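Local coordinates for protein BtGH115A (Bacteroides thetaiotaomicron, PDB 5BY3) that acts as a family GH115 4-O-methyl-alpha-glucuronidase with specificity for decorated arabinogalactans, at residues 275-280 against 323-328; 288-293 against 335-340; 516-521 against 575-580; 585-590 against 628-633. All coordinates share one frame; numbering follows the deposited sequence.

How the contacts relate
Following the chain from the N terminus, the first of the paired elements is helix 265-283, followed by strand 290-291, helix 308-329 and strand 339-341. Contact 1 pairs the two helices and contact 2 the two strands, so their segments alternate along the chain and the loops they close cross. Both belong to the barrel domain; their centres lie about 11 Å apart and they touch through L326 and R323. Contacts 3 and 4 follow in series on the opposite side of the chain's centre from contact 2, about 36 and 40 Å from it between nearest atoms. Contact 3 fastens the loop before helix 523-543 to helix 552-580. Contact 4 then draws a later loop back to helix 587-603, and the two adjoin where R580 meets A633.

Contact 1: residues 275-280 against 323-328; sequences FWEDRV and RGLLEK
L325 reaches from helix 308-329 into the side of helix 265-283, where W276, E277 and V280 receive it. The contact between the two segments is apolar, with no hydrogen bond passing from one to the other. The two methyls of L325 divide the work: CD1 lies 4.2 Å from CB of W276, while CD2 comes in against E277, 3.4 Å from its CB and close to its CA. E277 therefore takes part through the aliphatic base of its side chain, which crosses L325 at about a right angle. With CG of E277 anti to its own backbone N (chi1 170°) and the chain extended beyond, the carboxylate is carried past the leucine, and OE1 finds its hydrogen-bonding partner in Y329. A turn further on, V280 makes the second apolar touch. Its CG1 sits 4.0 Å from CD2 of L326, again with the side chains crossing at about a right angle, and also borders the backbone carbonyl and CB of L325. As to charge, K328 NZ is 4.9 Å from E277 OE1, too far for a salt bridge, though the opposite charges probably attract weakly. The short helical segments approach to 10.3 Å between axes and run in broadly the same direction, 30° apart. Both helices flank the parallel barrel: helix 265-283 leads into strand 290-291, and helix 308-329 joins that strand to strand 339-341, against which L326 also packs.

Contact 2: residues 288-293 against 335-340; sequences ILYTLG and TQVPQV
Y290 pairs with Q339 and T291 with V340 as neighbours in a parallel sheet, each pair 4.8 Å apart between CA atoms. Y290 uses both its N, bonded to P338 O, and its O, which accepts from V340 N at 2.8 Å; L292 N then meets V340 O at 2.7 Å. T291 and V340 lie on one face, OG1 against CG1 at a tight 3.2 Å, with the hydroxyl itself hydrogen-bonded to A241. On the other face CD2 of Y290 meets CG1 of V337 at 3.6 Å, and I288 CG2 sits over the tyrosine ring. Nearby, Q339 passes its amide between two partners: NE2 donates to V337 O (3.0 Å), from above the carbonyl plane, and OE1 is hydrogen-bonded to R323 NH1. A leucine here would probably leave both R323 NH1 and V337 O without this partner. The chemistry thus joins barrel strands through backbone bonds and ties strand 339-341 to its preceding crossover helix by a buried amide.

Contact 3: residues 516-521 against 575-580; sequences VKDLPW and YAQLAR
D518 and Q577 lie flat against each other, carboxylate and amide planes 16° apart and stacked, with CB of D518 3.6 Å from NE2 of Q577. The amide is itself spent on the backbone of L519: OE1 accepts from L519 N at 3.0 Å, and NE2 donates to L519 O at 3.2 Å in the carbonyl plane. Q577 reaches there because its CG stands anti to its backbone N (chi1 169°) and the chain runs on extended. Against R580 the carboxylate is instead nearly coplanar, 28° off. The arginine comes side-on, NE and NH2 both closing on OD1 of D518, at 3.1 and 2.9 Å; NH2 takes its anti lone pair. K517 CA lies over one face of the guanidinium, and A576 O and Q577 CA over the other, limiting its tilt. Two bonds to one carboxylate oxygen and two to one residue's backbone hold the irregular segment 516-521 to helix 552-580; the salt bridge probably helps keep D518 ionised.

Contact 4: residues 585-590 against 628-633; sequences DWEKSD and VERKAA
With CG of W586 anti to the carbonyl carbon (chi1 -79°) and R630 extended from CG to NE, R630 lies along one face of the W586 indole. R630 CA sits 3.9 Å from the centroid of the six-membered ring in a CH-pi contact, CD lies 3.7 Å from CG of W586, and the guanidinium ends over CB of W586 rather than over the ring. Its NH2 then gives a straight bond to OD2 of D590, a 2.7 Å salt bridge. At the ring edge, CZ3 of W586 meets CG1 of V628 at 3.9 Å, and CZ2 meets K631 O. On the opposite face lies A579 of helix 552-580. An alanine in place of the tryptophan would probably open a gap under R630 and leave its aliphatic chain without the face it lies on, held mainly through D590. The motif is a CH-pi packing of an arginine's aliphatic chain on an indole face, with a salt bridge to D590 at the chain's end, fastening the loop 628-633 across the first turn of helix 587-603.

Contact 1: residues 275-280 against 323-328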
loop_
_atom_site.group_PDB
_atom_site.type_symbol
_atom_site.label_atom_id
_atom_site.label_comp_id
_atom_site.label_asym_id
_atom_site.label_seq_id
_atom_site.Cartn_x
_atom_site.Cartn_y
_atom_site.Cartn_z
ATOM N N PHE A 275 -24.249 -22.330 -3.298
ATOM C CA PHE A 275 -23.528 -21.180 -3.856
ATOM C C PHE A 275 -21.995 -21.338 -3.767
ATOM O O PHE A 275 -21.319 -21.392 -4.785
ATOM C CB PHE A 275 -24.030 -19.919 -3.104
ATOM C CG PHE A 275 -23.293 -18.658 -3.423
ATOM C CD1 PHE A 275 -23.510 -17.985 -4.632
ATOM C CD2 PHE A 275 -22.401 -18.112 -2.507
ATOM C CE1 PHE A 275 -22.839 -16.804 -4.920
ATOM C CE2 PHE A 275 -21.726 -16.935 -2.793
ATOM C CZ PHE A 275 -21.947 -16.286 -4.001
ATOM N N TRP A 276 -21.466 -21.442 -2.548
ATOM C CA TRP A 276 -20.038 -21.706 -2.295
ATOM C C TRP A 276 -19.530 -22.959 -3.025
ATOM O O TRP A 276 -18.522 -22.888 -3.752
ATOM C CB TRP A 276 -19.804 -21.865 -0.797
ATOM C CG TRP A 276 -19.987 -20.661 0.015
ATOM C CD1 TRP A 276 -19.896 -19.361 -0.410
ATOM C CD2 TRP A 276 -20.238 -20.603 1.410
ATOM N NE1 TRP A 276 -20.115 -18.504 0.622
ATOM C CE2 TRP A 276 -20.300 -19.227 1.765
ATOM C CE3 TRP A 276 -20.427 -21.564 2.403
ATOM C CZ2 TRP A 276 -20.539 -18.789 3.077
ATOM C CZ3 TRP A 276 -20.649 -21.133 3.716
ATOM C CH2 TRP A 276 -20.708 -19.748 4.038
ATOM N N GLU A 277 -20.265 -24.071 -2.864
ATOM C CA GLU A 277 -19.903 -25.397 -3.387
ATOM C C GLU A 277 -19.619 -25.429 -4.871
ATOM O O GLU A 277 -18.612 -25.999 -5.300
ATOM C CB GLU A 277 -20.985 -26.427 -3.055
ATOM C CG GLU A 277 -20.819 -27.777 -3.755
ATOM C CD GLU A 277 -21.945 -28.740 -3.441
ATOM O OE1 GLU A 277 -21.695 -29.738 -2.708
ATOM O OE2 GLU A 277 -23.076 -28.479 -3.920
ATOM N N ASP A 278 -20.499 -24.830 -5.661
ATOM C CA ASP A 278 -20.344 -24.880 -7.108
ATOM C C ASP A 278 -18.985 -24.338 -7.508
ATOM O O ASP A 278 -18.346 -24.856 -8.423
ATOM C CB ASP A 278 -21.459 -24.090 -7.779
ATOM C CG ASP A 278 -22.844 -24.680 -7.522
ATOM O OD1 ASP A 278 -22.908 -25.813 -6.985
ATOM O OD2 ASP A 278 -23.857 -24.008 -7.884
ATOM N N ARG A 279 -18.556 -23.306 -6.770
ATOM C CA ARG A 279 -17.324 -22.570 -7.009
ATOM C C ARG A 279 -16.088 -23.369 -6.600
ATOM O O ARG A 279 -15.176 -23.509 -7.388
ATOM C CB ARG A 279 -17.378 -21.217 -6.279
ATOM C CG ARG A 279 -16.062 -20.469 -6.138
ATOM C CD ARG A 279 -15.439 -20.040 -7.472
ATOM N NE ARG A 279 -16.413 -19.615 -8.470
ATOM C CZ ARG A 279 -16.995 -18.429 -8.485
ATOM N NH1 ARG A 279 -16.710 -17.520 -7.551
ATOM N NH2 ARG A 279 -17.859 -18.142 -9.431
ATOM N N VAL A 280 -16.061 -23.860 -5.364
ATOM C CA VAL A 280 -15.022 -24.780 -4.905
ATOM C C VAL A 280 -14.823 -25.961 -5.881
ATOM O O VAL A 280 -13.695 -26.366 -6.098
ATOM C CB VAL A 280 -15.327 -25.285 -3.492
ATOM C CG1 VAL A 280 -14.148 -26.033 -2.888
ATOM C CG2 VAL A 280 -15.721 -24.127 -2.597
ATOM N N ARG A 323 -14.632 -25.625 5.630
ATOM C CA ARG A 323 -13.568 -26.636 5.642
ATOM C C ARG A 323 -14.066 -28.018 5.133
ATOM O O ARG A 323 -13.325 -28.755 4.465
ATOM C CB ARG A 323 -12.919 -26.714 7.030
ATOM C CG ARG A 323 -12.092 -25.475 7.332
ATOM C CD ARG A 323 -11.839 -25.174 8.794
ATOM N NE ARG A 323 -10.835 -26.052 9.425
ATOM C CZ ARG A 323 -9.529 -26.102 9.143
ATOM N NH1 ARG A 323 -8.982 -25.334 8.207
ATOM N NH2 ARG A 323 -8.753 -26.942 9.803
ATOM N N GLY A 324 -15.332 -28.329 5.424
ATOM C CA GLY A 324 -16.034 -29.450 4.821
ATOM C C GLY A 324 -15.893 -29.547 3.321
ATOM O O GLY A 324 -15.524 -30.605 2.812
ATOM N N LEU A 325 -16.184 -28.468 2.598
ATOM C CA LEU A 325 -16.113 -28.507 1.119
ATOM C C LEU A 325 -14.679 -28.691 0.616
ATOM O O LEU A 325 -14.436 -29.294 -0.438
ATOM C CB LEU A 325 -16.651 -27.216 0.503
ATOM C CG LEU A 325 -18.134 -26.935 0.606
ATOM C CD1 LEU A 325 -18.419 -25.430 0.815
ATOM C CD2 LEU A 325 -18.784 -27.489 -0.639
ATOM N N LEU A 326 -13.756 -28.116 1.377
ATOM C CA LEU A 326 -12.337 -28.186 1.114
ATOM C C LEU A 326 -11.821 -29.619 1.278
ATOM O O LEU A 326 -11.163 -30.121 0.336
ATOM C CB LEU A 326 -11.589 -27.165 1.992
ATOM C CG LEU A 326 -11.873 -25.652 1.745
ATOM C CD1 LEU A 326 -10.938 -24.809 2.586
ATOM C CD2 LEU A 326 -11.782 -25.232 0.280
ATOM N N GLU A 327 -12.143 -30.262 2.427
ATOM C CA GLU A 327 -12.035 -31.748 2.617
ATOM C C GLU A 327 -12.514 -32.562 1.406
ATOM O O GLU A 327 -11.735 -33.311 0.815
ATOM C CB GLU A 327 -12.747 -32.257 3.871
ATOM C CG GLU A 327 -12.155 -31.765 5.183
ATOM C CD GLU A 327 -12.333 -32.714 6.365
ATOM O OE1 GLU A 327 -12.659 -33.910 6.158
ATOM O OE2 GLU A 327 -12.104 -32.262 7.515
ATOM N N LYS A 328 -13.767 -32.355 1.016
ATOM C CA LYS A 328 -14.408 -33.069 -0.085
ATOM C C LYS A 328 -13.911 -32.784 -1.535
ATOM O O LYS A 328 -13.855 -33.724 -2.326
ATOM C CB LYS A 328 -15.945 -32.911 0.051
ATOM C CG LYS A 328 -16.826 -33.443 -1.074
ATOM C CD LYS A 328 -18.262 -33.289 -0.615
ATOM C CE LYS A 328 -19.264 -34.008 -1.501
ATOM N NZ LYS A 328 -20.554 -34.105 -0.767
#

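Contact 2: residues 288-293 against 335-340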
loop_
_atom_site.group_PDB
_atom_site.type_symbol
_atom_site.label_atom_id
_atom_site.label_comp_id
_atom_site.label_asym_id
_atom_site.label_seq_id
_atom_site.Cartn_x
_atom_site.Cartn_y
_atom_site.Cartn_z
ATOM N N ILE A 288 -5.294 -21.137 -5.135
ATOM C CA ILE A 288 -6.347 -20.347 -4.501
ATOM C C ILE A 288 -5.989 -20.232 -3.046
ATOM O O ILE A 288 -5.481 -21.199 -2.461
ATOM C CB ILE A 288 -7.728 -21.067 -4.560
ATOM C CG1 ILE A 288 -8.116 -21.447 -6.005
ATOM C CG2 ILE A 288 -8.808 -20.270 -3.804
ATOM C CD1 ILE A 288 -8.314 -20.255 -6.926
ATOM N N LEU A 289 -6.225 -19.041 -2.488
ATOM C CA LEU A 289 -6.231 -18.823 -1.051
ATOM C C LEU A 289 -7.672 -18.597 -0.635
ATOM O O LEU A 289 -8.314 -17.636 -1.105
ATOM C CB LEU A 289 -5.368 -17.633 -0.637
ATOM C CG LEU A 289 -3.877 -17.654 -0.999
ATOM C CD1 LEU A 289 -3.326 -16.275 -0.669
ATOM C CD2 LEU A 289 -3.036 -18.748 -0.336
ATOM N N TYR A 290 -8.166 -19.498 0.229
ATOM C CA TYR A 290 -9.590 -19.552 0.595
ATOM C C TYR A 290 -9.801 -18.672 1.784
ATOM O O TYR A 290 -9.219 -18.934 2.865
ATOM C CB TYR A 290 -10.026 -21.000 0.893
ATOM C CG TYR A 290 -10.061 -21.842 -0.351
ATOM C CD1 TYR A 290 -11.207 -21.863 -1.152
ATOM C CD2 TYR A 290 -8.928 -22.557 -0.790
ATOM C CE1 TYR A 290 -11.249 -22.592 -2.311
ATOM C CE2 TYR A 290 -8.978 -23.306 -1.974
ATOM C CZ TYR A 290 -10.136 -23.296 -2.718
ATOM O OH TYR A 290 -10.248 -23.983 -3.900
ATOM N N THR A 291 -10.577 -17.601 1.581
ATOM C CA THR A 291 -10.982 -16.760 2.707
ATOM C C THR A 291 -12.101 -17.491 3.477
ATOM O O THR A 291 -13.057 -17.956 2.870
ATOM C CB THR A 291 -11.422 -15.339 2.253
ATOM O OG1 THR A 291 -10.260 -14.547 1.979
ATOM C CG2 THR A 291 -12.183 -14.612 3.337
ATOM N N LEU A 292 -11.978 -17.584 4.802
ATOM C CA LEU A 292 -13.016 -18.224 5.607
ATOM C C LEU A 292 -13.951 -17.203 6.230
ATOM O O LEU A 292 -13.638 -16.006 6.254
ATOM C CB LEU A 292 -12.407 -19.127 6.673
ATOM C CG LEU A 292 -11.706 -20.400 6.207
ATOM C CD1 LEU A 292 -11.555 -21.332 7.402
ATOM C CD2 LEU A 292 -12.455 -21.087 5.075
ATOM N N GLY A 293 -15.097 -17.682 6.726
ATOM C CA GLY A 293 -16.019 -16.851 7.490
ATOM C C GLY A 293 -17.150 -16.298 6.661
ATOM O O GLY A 293 -17.435 -16.797 5.581
ATOM N N THR A 335 -5.349 -28.950 6.417
ATOM C CA THR A 335 -4.127 -28.236 6.802
ATOM C C THR A 335 -3.127 -28.129 5.622
ATOM O O THR A 335 -2.124 -27.419 5.721
ATOM C CB THR A 335 -3.449 -28.870 8.053
ATOM O OG1 THR A 335 -2.823 -30.108 7.696
ATOM C CG2 THR A 335 -4.461 -29.144 9.167
ATOM N N GLN A 336 -3.420 -28.827 4.519
ATOM C CA GLN A 336 -2.678 -28.703 3.252
ATOM C C GLN A 336 -3.391 -27.737 2.273
ATOM O O GLN A 336 -2.921 -27.520 1.147
ATOM C CB GLN A 336 -2.377 -30.089 2.578
ATOM C CG GLN A 336 -1.752 -31.234 3.430
ATOM C CD GLN A 336 -0.505 -30.861 4.275
ATOM O OE1 GLN A 336 -0.607 -30.663 5.491
ATOM N NE2 GLN A 336 0.670 -30.783 3.640
ATOM N N VAL A 337 -4.523 -27.166 2.693
ATOM C CA VAL A 337 -5.248 -26.163 1.882
ATOM C C VAL A 337 -4.975 -24.802 2.505
ATOM O O VAL A 337 -5.223 -24.626 3.703
ATOM C CB VAL A 337 -6.773 -26.377 1.867
ATOM C CG1 VAL A 337 -7.428 -25.438 0.873
ATOM C CG2 VAL A 337 -7.136 -27.811 1.513
ATOM N N PRO A 338 -4.456 -23.834 1.711
ATOM C CA PRO A 338 -4.179 -22.528 2.343
ATOM C C PRO A 338 -5.462 -21.685 2.626
ATOM O O PRO A 338 -6.356 -21.547 1.781
ATOM C CB PRO A 338 -3.206 -21.858 1.364
ATOM C CG PRO A 338 -3.481 -22.490 0.053
ATOM C CD PRO A 338 -3.971 -23.888 0.316
ATOM N N GLN A 339 -5.519 -21.147 3.833
ATOM C CA GLN A 339 -6.741 -20.590 4.368
ATOM C C GLN A 339 -6.509 -19.276 5.102
ATOM O O GLN A 339 -5.528 -19.124 5.821
ATOM C CB GLN A 339 -7.407 -21.633 5.294
ATOM C CG GLN A 339 -8.194 -22.686 4.507
ATOM C CD GLN A 339 -8.569 -23.902 5.326
ATOM O OE1 GLN A 339 -9.543 -23.886 6.075
ATOM N NE2 GLN A 339 -7.800 -24.974 5.173
ATOM N N VAL A 340 -7.425 -18.327 4.956
ATOM C CA VAL A 340 -7.253 -17.059 5.660
ATOM C C VAL A 340 -8.552 -16.660 6.360
ATOM O O VAL A 340 -9.647 -16.841 5.828
ATOM C CB VAL A 340 -6.683 -15.935 4.711
ATOM C CG1 VAL A 340 -7.661 -15.556 3.602
ATOM C CG2 VAL A 340 -6.262 -14.665 5.476
#

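Contact 3: residues 516-521 against 575-580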
loop_
_atom_site.group_PDB
_atom_site.type_symbol
_atom_site.label_atom_id
_atom_site.label_comp_id
_atom_site.label_asym_id
_atom_site.label_seq_id
_atom_site.Cartn_x
_atom_site.Cartn_y
_atom_site.Cartn_z
ATOM N N VAL A 516 -17.926 22.288 1.883
ATOM C CA VAL A 516 -16.559 22.783 1.950
ATOM C C VAL A 516 -16.413 23.999 2.924
ATOM O O VAL A 516 -17.244 24.929 2.924
ATOM C CB VAL A 516 -16.022 23.057 0.532
ATOM C CG1 VAL A 516 -14.780 23.936 0.567
ATOM C CG2 VAL A 516 -15.686 21.748 -0.182
ATOM N N LYS A 517 -15.364 23.973 3.754
ATOM C CA LYS A 517 -15.223 24.915 4.865
ATOM C C LYS A 517 -13.766 25.073 5.293
ATOM O O LYS A 517 -12.951 24.186 5.043
ATOM C CB LYS A 517 -16.090 24.481 6.055
ATOM C CG LYS A 517 -15.686 23.130 6.652
ATOM C CD LYS A 517 -16.891 22.239 6.929
ATOM C CE LYS A 517 -17.257 22.328 8.383
ATOM N NZ LYS A 517 -16.078 21.899 9.194
ATOM N N ASP A 518 -13.461 26.197 5.946
ATOM C CA ASP A 518 -12.118 26.520 6.444
ATOM C C ASP A 518 -11.416 25.343 7.138
ATOM O O ASP A 518 -12.007 24.619 7.958
ATOM C CB ASP A 518 -12.156 27.694 7.458
ATOM C CG ASP A 518 -12.728 28.998 6.884
ATOM O OD1 ASP A 518 -13.035 29.100 5.666
ATOM O OD2 ASP A 518 -12.859 29.940 7.696
ATOM N N LEU A 519 -10.147 25.183 6.817
ATOM C CA LEU A 519 -9.250 24.388 7.618
ATOM C C LEU A 519 -8.850 25.314 8.752
ATOM O O LEU A 519 -8.818 26.528 8.530
ATOM C CB LEU A 519 -8.049 23.958 6.777
ATOM C CG LEU A 519 -8.459 22.948 5.700
ATOM C CD1 LEU A 519 -7.602 23.130 4.488
ATOM C CD2 LEU A 519 -8.370 21.518 6.208
ATOM N N PRO A 520 -8.583 24.770 9.973
ATOM C CA PRO A 520 -8.260 25.702 11.087
ATOM C C PRO A 520 -6.804 26.207 11.037
ATOM O O PRO A 520 -5.992 25.930 11.955
ATOM C CB PRO A 520 -8.544 24.864 12.353
ATOM C CG PRO A 520 -8.454 23.410 11.916
ATOM C CD PRO A 520 -8.657 23.353 10.412
ATOM N N TRP A 521 -6.469 26.920 9.954
ATOM C CA TRP A 521 -5.111 27.429 9.754
ATOM C C TRP A 521 -5.120 28.960 9.564
ATOM O O TRP A 521 -6.091 29.515 9.064
ATOM C CB TRP A 521 -4.431 26.741 8.562
ATOM C CG TRP A 521 -4.336 25.222 8.561
ATOM C CD1 TRP A 521 -4.457 24.347 9.643
ATOM C CD2 TRP A 521 -4.064 24.393 7.419
ATOM N NE1 TRP A 521 -4.298 23.035 9.213
ATOM C CE2 TRP A 521 -4.071 23.040 7.859
ATOM C CE3 TRP A 521 -3.838 24.661 6.057
ATOM C CZ2 TRP A 521 -3.837 21.987 6.994
ATOM C CZ3 TRP A 521 -3.631 23.636 5.220
ATOM C CH2 TRP A 521 -3.604 22.303 5.676
ATOM N N TYR A 575 -7.133 29.190 -2.033
ATOM C CA TYR A 575 -7.583 30.493 -2.564
ATOM C C TYR A 575 -9.058 30.692 -2.251
ATOM O O TYR A 575 -9.472 31.778 -1.898
ATOM C CB TYR A 575 -7.406 30.617 -4.075
ATOM C CG TYR A 575 -5.984 30.641 -4.631
ATOM C CD1 TYR A 575 -4.934 31.254 -3.938
ATOM C CD2 TYR A 575 -5.720 30.107 -5.918
ATOM C CE1 TYR A 575 -3.647 31.272 -4.458
ATOM C CE2 TYR A 575 -4.441 30.135 -6.464
ATOM C CZ TYR A 575 -3.403 30.719 -5.739
ATOM O OH TYR A 575 -2.130 30.733 -6.293
ATOM N N ALA A 576 -9.841 29.617 -2.379
ATOM C CA ALA A 576 -11.246 29.619 -2.005
ATOM C C ALA A 576 -11.455 30.062 -0.551
ATOM O O ALA A 576 -12.403 30.839 -0.258
ATOM C CB ALA A 576 -11.849 28.245 -2.242
ATOM N N GLN A 577 -10.576 29.583 0.348
ATOM C CA GLN A 577 -10.679 29.941 1.765
ATOM C C GLN A 577 -10.324 31.423 1.976
ATOM O O GLN A 577 -11.014 32.130 2.728
ATOM C CB GLN A 577 -9.834 29.028 2.651
ATOM C CG GLN A 577 -9.703 29.512 4.091
ATOM C CD GLN A 577 -9.304 28.425 5.059
ATOM O OE1 GLN A 577 -9.352 27.237 4.741
ATOM N NE2 GLN A 577 -8.922 28.822 6.255
ATOM N N LEU A 578 -9.254 31.877 1.314
ATOM C CA LEU A 578 -8.865 33.296 1.335
ATOM C C LEU A 578 -9.947 34.172 0.711
ATOM O O LEU A 578 -10.215 35.239 1.244
ATOM C CB LEU A 578 -7.530 33.531 0.656
ATOM C CG LEU A 578 -6.288 32.868 1.248
ATOM C CD1 LEU A 578 -5.171 32.993 0.241
ATOM C CD2 LEU A 578 -5.902 33.423 2.609
ATOM N N ALA A 579 -10.601 33.676 -0.348
ATOM C CA ALA A 579 -11.689 34.377 -1.038
ATOM C C ALA A 579 -12.963 34.585 -0.214
ATOM O O ALA A 579 -13.529 35.676 -0.250
ATOM C CB ALA A 579 -12.017 33.689 -2.358
ATOM N N ARG A 580 -13.421 33.540 0.486
ATOM C CA ARG A 580 -14.510 33.631 1.479
ATOM C C ARG A 580 -14.301 34.761 2.468
ATOM O O ARG A 580 -15.267 35.374 2.902
ATOM C CB ARG A 580 -14.654 32.316 2.290
ATOM C CG ARG A 580 -15.369 31.180 1.559
ATOM C CD ARG A 580 -15.789 30.052 2.503
ATOM N NE ARG A 580 -14.651 29.307 3.076
ATOM C CZ ARG A 580 -14.036 28.287 2.484
ATOM N NH1 ARG A 580 -14.408 27.859 1.270
ATOM N NH2 ARG A 580 -13.025 27.700 3.094
#

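Contact 4: residues 585-590 against 628-633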
loop_
_atom_site.group_PDB
_atom_site.type_symbol
_atom_site.label_atom_id
_atom_site.label_comp_id
_atom_site.label_asym_id
_atom_site.label_seq_id
_atom_site.Cartn_x
_atom_site.Cartn_y
_atom_site.Cartn_z
ATOM N N ASP A 585 -9.236 36.773 -4.846
ATOM C CA ASP A 585 -10.243 36.684 -5.882
ATOM C C ASP A 585 -10.610 35.249 -6.201
ATOM O O ASP A 585 -9.755 34.410 -6.452
ATOM C CB ASP A 585 -9.810 37.412 -7.157
ATOM C CG ASP A 585 -10.989 38.059 -7.873
ATOM O OD1 ASP A 585 -11.752 37.338 -8.580
ATOM O OD2 ASP A 585 -11.151 39.293 -7.696
ATOM N N TRP A 586 -11.913 35.009 -6.219
ATOM C CA TRP A 586 -12.511 33.713 -6.501
ATOM C C TRP A 586 -12.107 33.063 -7.818
ATOM O O TRP A 586 -12.163 31.826 -7.953
ATOM C CB TRP A 586 -14.017 33.855 -6.468
ATOM C CG TRP A 586 -14.582 33.874 -5.095
ATOM C CD1 TRP A 586 -15.045 34.962 -4.408
ATOM C CD2 TRP A 586 -14.756 32.734 -4.231
ATOM N NE1 TRP A 586 -15.505 34.569 -3.170
ATOM C CE2 TRP A 586 -15.352 33.210 -3.034
ATOM C CE3 TRP A 586 -14.466 31.357 -4.354
ATOM C CZ2 TRP A 586 -15.656 32.356 -1.949
ATOM C CZ3 TRP A 586 -14.805 30.494 -3.285
ATOM C CH2 TRP A 586 -15.377 31.002 -2.098
ATOM N N GLU A 587 -11.718 33.902 -8.776
ATOM C CA GLU A 587 -11.304 33.448 -10.087
ATOM C C GLU A 587 -10.038 32.591 -10.032
ATOM O O GLU A 587 -9.860 31.700 -10.854
ATOM C CB GLU A 587 -11.163 34.625 -11.051
ATOM C CG GLU A 587 -12.454 34.943 -11.816
ATOM C CD GLU A 587 -12.756 33.991 -12.993
ATOM O OE1 GLU A 587 -13.922 33.967 -13.457
ATOM O OE2 GLU A 587 -11.849 33.266 -13.473
ATOM N N LYS A 588 -9.182 32.842 -9.048
ATOM C CA LYS A 588 -7.975 32.036 -8.871
ATOM C C LYS A 588 -8.324 30.579 -8.504
ATOM O O LYS A 588 -7.632 29.633 -8.932
ATOM C CB LYS A 588 -7.073 32.643 -7.807
ATOM C CG LYS A 588 -6.429 33.953 -8.205
ATOM C CD LYS A 588 -5.133 34.126 -7.455
ATOM C CE LYS A 588 -4.068 34.764 -8.346
ATOM N NZ LYS A 588 -2.890 35.221 -7.549
ATOM N N SER A 589 -9.424 30.413 -7.760
ATOM C CA SER A 589 -9.905 29.087 -7.355
ATOM C C SER A 589 -10.400 28.305 -8.544
ATOM O O SER A 589 -10.054 27.123 -8.712
ATOM C CB SER A 589 -10.999 29.197 -6.308
ATOM O OG SER A 589 -11.485 27.914 -5.990
ATOM N N ASP A 590 -11.201 28.976 -9.371
ATOM C CA ASP A 590 -11.686 28.405 -10.620
ATOM C C ASP A 590 -10.538 28.080 -11.571
ATOM O O ASP A 590 -10.535 27.015 -12.185
ATOM C CB ASP A 590 -12.765 29.290 -11.267
ATOM C CG ASP A 590 -14.153 29.183 -10.557
ATOM O OD1 ASP A 590 -14.497 28.121 -9.977
ATOM O OD2 ASP A 590 -14.923 30.167 -10.600
ATOM N N VAL A 628 -15.519 25.285 -6.331
ATOM C CA VAL A 628 -15.992 25.663 -5.013
ATOM C C VAL A 628 -17.183 26.642 -5.081
ATOM O O VAL A 628 -17.131 27.678 -5.776
ATOM C CB VAL A 628 -14.836 26.227 -4.160
ATOM C CG1 VAL A 628 -15.342 26.682 -2.810
ATOM C CG2 VAL A 628 -13.777 25.167 -3.954
ATOM N N GLU A 629 -18.234 26.314 -4.337
ATOM C CA GLU A 629 -19.366 27.227 -4.078
ATOM C C GLU A 629 -18.897 28.562 -3.460
ATOM O O GLU A 629 -18.321 28.604 -2.370
ATOM C CB GLU A 629 -20.399 26.527 -3.181
ATOM C CG GLU A 629 -21.799 27.136 -3.156
ATOM C CD GLU A 629 -22.693 26.563 -2.047
ATOM O OE1 GLU A 629 -22.169 25.950 -1.072
ATOM O OE2 GLU A 629 -23.934 26.740 -2.147
ATOM N N ARG A 630 -19.150 29.647 -4.179
ATOM C CA ARG A 630 -18.853 31.002 -3.718
ATOM C C ARG A 630 -19.859 31.503 -2.658
ATOM O O ARG A 630 -21.083 31.458 -2.859
ATOM C CB ARG A 630 -18.827 31.947 -4.913
ATOM C CG ARG A 630 -17.865 31.528 -6.024
ATOM C CD ARG A 630 -17.571 32.705 -6.926
ATOM N NE ARG A 630 -16.780 32.329 -8.086
ATOM C CZ ARG A 630 -16.307 33.194 -8.982
ATOM N NH1 ARG A 630 -16.531 34.515 -8.863
ATOM N NH2 ARG A 630 -15.592 32.734 -10.001
ATOM N N LYS A 631 -19.330 31.962 -1.532
ATOM C CA LYS A 631 -20.117 32.414 -0.387
ATOM C C LYS A 631 -19.160 33.161 0.511
ATOM O O LYS A 631 -17.970 32.897 0.472
ATOM C CB LYS A 631 -20.859 31.227 0.298
ATOM C CG LYS A 631 -20.598 30.909 1.766
ATOM C CD LYS A 631 -19.852 29.583 1.912
ATOM C CE LYS A 631 -19.973 29.006 3.316
ATOM N NZ LYS A 631 -19.952 27.513 3.259
ATOM N N ALA A 632 -19.675 34.114 1.279
ATOM C CA ALA A 632 -18.847 34.926 2.165
ATOM C C ALA A 632 -18.822 34.300 3.538
ATOM O O ALA A 632 -19.847 33.856 4.039
ATOM C CB ALA A 632 -19.335 36.382 2.227
ATOM N N ALA A 633 -17.634 34.266 4.132
ATOM C CA ALA A 633 -17.423 33.725 5.460
ATOM C C ALA A 633 -18.235 34.531 6.460
ATOM O O ALA A 633 -18.455 35.743 6.259
ATOM C CB ALA A 633 -15.943 33.786 5.810
#